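Local atomic coordinates of putative isochorismatase (Burkholderia xenovorans, PDB entry 3OQP), a protein that probably acts as a hydrolase of the isochorismatase family, related to the nicotinamidases, although its substrate is not established. Residues V51-N56 / R81-Y86. Residues are numbered along the deposited sequence; the frame is centred on the assembly and turned at random.
Sequences VVIVQN and RARDHY
Tyr86 and Gln55 form a short side-chain hydrogen bond, Tyr86 OH donating to Gln55 OE1 over 2.6 Å. The amide oxygen lies at the edge of the phenol ring, in its plane, while the amide itself stands nearly perpendicular to the ring (89°). Gln55 reaches this position with CG anti to its backbone N (chi1 -174°), and its NE2 is held in turn by Ala72 O. At the other end, Val51 N donates to the anti lone pair of Asp84 OD2 (2.9 Å), and Val51 O receives Asp84 N (2.8 Å). Asp84, in the loop just before strand 85-89, thus adds two bonds to Val51, the first residue of strand 51-56. His85 straddles Val52 in a normal parallel bridge, through the longer, more bent His85 N to Val51 O (3.2 Å) and Ile53 N to His85 O (2.9 Å), backed by a CA-H...O contact from Tyr86 CA to Ile53 O.

Val52 CG1 meets the edge of the His85 ring at CD2 (4.2 Å), the two side chains running side by side; His85 NE2 is hydrogen-bonded to Asp99 OD1. On the other face, Ile53 CG1 lies against Arg83 CB and CD (3.7 Å to each).

Strand 85-89 forms one edge of the six-stranded parallel sheet within the chain, and 51-56 lies between it and 7-12; short helix 76-79 completes their beta-alpha-beta unit. Helix 100-105 packs on the Val52 face, where Trp103 stacks on His85, and helix 30-47 touches Val51.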
loop_
_atom_site.group_PDB
_atom_site.type_symbol
_atom_site.label_atom_id
_atom_site.label_comp_id
_atom_site.label_asym_id
_atom_site.label_seq_id
_atom_site.Cartn_x
_atom_site.Cartn_y
_atom_site.Cartn_z
ATOM N N VAL A 51 20.351 6.903 -10.891
ATOM C CA VAL A 51 19.276 6.187 -11.492
ATOM C C VAL A 51 19.417 4.711 -11.181
ATOM O O VAL A 51 20.476 4.067 -11.455
ATOM C CB VAL A 51 19.290 6.384 -13.017
ATOM C CG1 VAL A 51 18.212 5.479 -13.705
ATOM C CG2 VAL A 51 19.057 7.863 -13.346
ATOM N N VAL A 52 18.403 4.104 -10.564
ATOM C CA VAL A 52 18.404 2.685 -10.148
ATOM C C VAL A 52 17.348 1.949 -10.935
ATOM O O VAL A 52 16.179 2.400 -10.943
ATOM C CB VAL A 52 18.039 2.554 -8.646
ATOM C CG1 VAL A 52 18.001 1.068 -8.224
ATOM C CG2 VAL A 52 18.966 3.402 -7.776
ATOM N N ILE A 53 17.712 0.914 -11.670
ATOM C CA ILE A 53 16.793 0.090 -12.409
ATOM C C ILE A 53 16.465 -1.165 -11.597
ATOM O O ILE A 53 17.347 -1.838 -11.082
ATOM C CB ILE A 53 17.440 -0.336 -13.754
ATOM C CG1 ILE A 53 17.799 0.874 -14.604
ATOM C CG2 ILE A 53 16.579 -1.343 -14.535
ATOM C CD1 ILE A 53 16.707 1.822 -14.863
ATOM N N VAL A 54 15.183 -1.512 -11.553
ATOM C CA VAL A 54 14.670 -2.707 -10.872
ATOM C C VAL A 54 14.053 -3.597 -11.952
ATOM O O VAL A 54 13.254 -3.085 -12.767
ATOM C CB VAL A 54 13.640 -2.359 -9.818
ATOM C CG1 VAL A 54 13.141 -3.628 -9.105
ATOM C CG2 VAL A 54 14.220 -1.296 -8.832
ATOM N N GLN A 55 14.359 -4.896 -11.914
ATOM C CA GLN A 55 13.790 -5.871 -12.826
ATOM C C GLN A 55 13.188 -6.999 -11.992
ATOM O O GLN A 55 13.888 -7.588 -11.142
ATOM C CB GLN A 55 14.878 -6.363 -13.786
ATOM C CG GLN A 55 14.384 -7.280 -14.887
ATOM C CD GLN A 55 15.473 -7.632 -15.913
ATOM O OE1 GLN A 55 16.663 -7.428 -15.679
ATOM N NE2 GLN A 55 15.041 -8.026 -17.096
ATOM N N ASN A 56 11.957 -7.375 -12.310
ATOM C CA ASN A 56 11.193 -8.358 -11.572
ATOM C C ASN A 56 11.207 -9.688 -12.350
ATOM O O ASN A 56 10.845 -9.692 -13.534
ATOM C CB ASN A 56 9.757 -7.876 -11.378
ATOM C CG ASN A 56 8.915 -8.819 -10.577
ATOM O OD1 ASN A 56 8.937 -8.744 -9.349
ATOM N ND2 ASN A 56 8.173 -9.745 -11.257
ATOM N N ARG A 81 19.396 3.029 -22.228
ATOM C CA ARG A 81 19.915 4.131 -21.424
ATOM C C ARG A 81 20.903 3.667 -20.368
ATOM O O ARG A 81 20.903 2.489 -19.981
ATOM C CB ARG A 81 18.763 4.838 -20.714
ATOM C CG ARG A 81 17.938 5.729 -21.662
ATOM C CD ARG A 81 16.787 6.484 -21.001
ATOM N NE ARG A 81 16.320 7.547 -21.882
ATOM C CZ ARG A 81 15.653 7.344 -22.994
ATOM N NH1 ARG A 81 15.155 6.161 -23.335
ATOM N NH2 ARG A 81 15.350 8.386 -23.724
ATOM N N ALA A 82 21.716 4.616 -19.898
ATOM C CA ALA A 82 22.642 4.371 -18.799
ATOM C C ALA A 82 21.882 4.215 -17.489
ATOM O O ALA A 82 20.693 4.562 -17.377
ATOM C CB ALA A 82 23.617 5.500 -18.685
ATOM N N ARG A 83 22.561 3.659 -16.503
ATOM C CA ARG A 83 22.013 3.550 -15.169
ATOM C C ARG A 83 23.172 3.583 -14.188
ATOM O O ARG A 83 24.329 3.263 -14.551
ATOM C CB ARG A 83 21.232 2.235 -14.953
ATOM C CG ARG A 83 22.100 0.974 -15.174
ATOM C CD ARG A 83 21.315 -0.265 -14.924
ATOM N NE ARG A 83 22.169 -1.453 -14.895
ATOM C CZ ARG A 83 21.950 -2.568 -15.569
ATOM N NH1 ARG A 83 20.886 -2.707 -16.374
ATOM N NH2 ARG A 83 22.814 -3.566 -15.407
ATOM N N ASP A 84 22.892 3.863 -12.922
ATOM C CA ASP A 84 23.942 3.772 -11.887
ATOM C C ASP A 84 23.884 2.576 -10.994
ATOM O O ASP A 84 24.902 2.220 -10.376
ATOM C CB ASP A 84 23.859 5.009 -11.036
ATOM C CG ASP A 84 23.982 6.250 -11.890
ATOM O OD1 ASP A 84 25.046 6.488 -12.462
ATOM O OD2 ASP A 84 23.048 7.079 -12.014
ATOM N N HIS A 85 22.742 1.913 -10.938
ATOM C CA HIS A 85 22.591 0.687 -10.147
ATOM C C HIS A 85 21.453 -0.150 -10.721
ATOM O O HIS A 85 20.580 0.360 -11.424
ATOM C CB HIS A 85 22.299 1.027 -8.704
ATOM C CG HIS A 85 22.410 -0.124 -7.765
ATOM N ND1 HIS A 85 23.533 -0.914 -7.672
ATOM C CD2 HIS A 85 21.550 -0.562 -6.820
ATOM C CE1 HIS A 85 23.327 -1.830 -6.738
ATOM N NE2 HIS A 85 22.136 -1.624 -6.191
ATOM N N TYR A 86 21.507 -1.447 -10.433
ATOM C CA TYR A 86 20.567 -2.482 -10.841
ATOM C C TYR A 86 20.221 -3.380 -9.678
ATOM O O TYR A 86 21.093 -3.734 -8.910
ATOM C CB TYR A 86 21.132 -3.290 -11.995
ATOM C CG TYR A 86 20.284 -4.470 -12.394
ATOM C CD1 TYR A 86 20.487 -5.697 -11.771
ATOM C CD2 TYR A 86 19.285 -4.368 -13.358
ATOM C CE1 TYR A 86 19.725 -6.809 -12.165
ATOM C CE2 TYR A 86 18.560 -5.462 -13.746
ATOM C CZ TYR A 86 18.733 -6.670 -13.121
ATOM O OH TYR A 86 18.018 -7.783 -13.478
#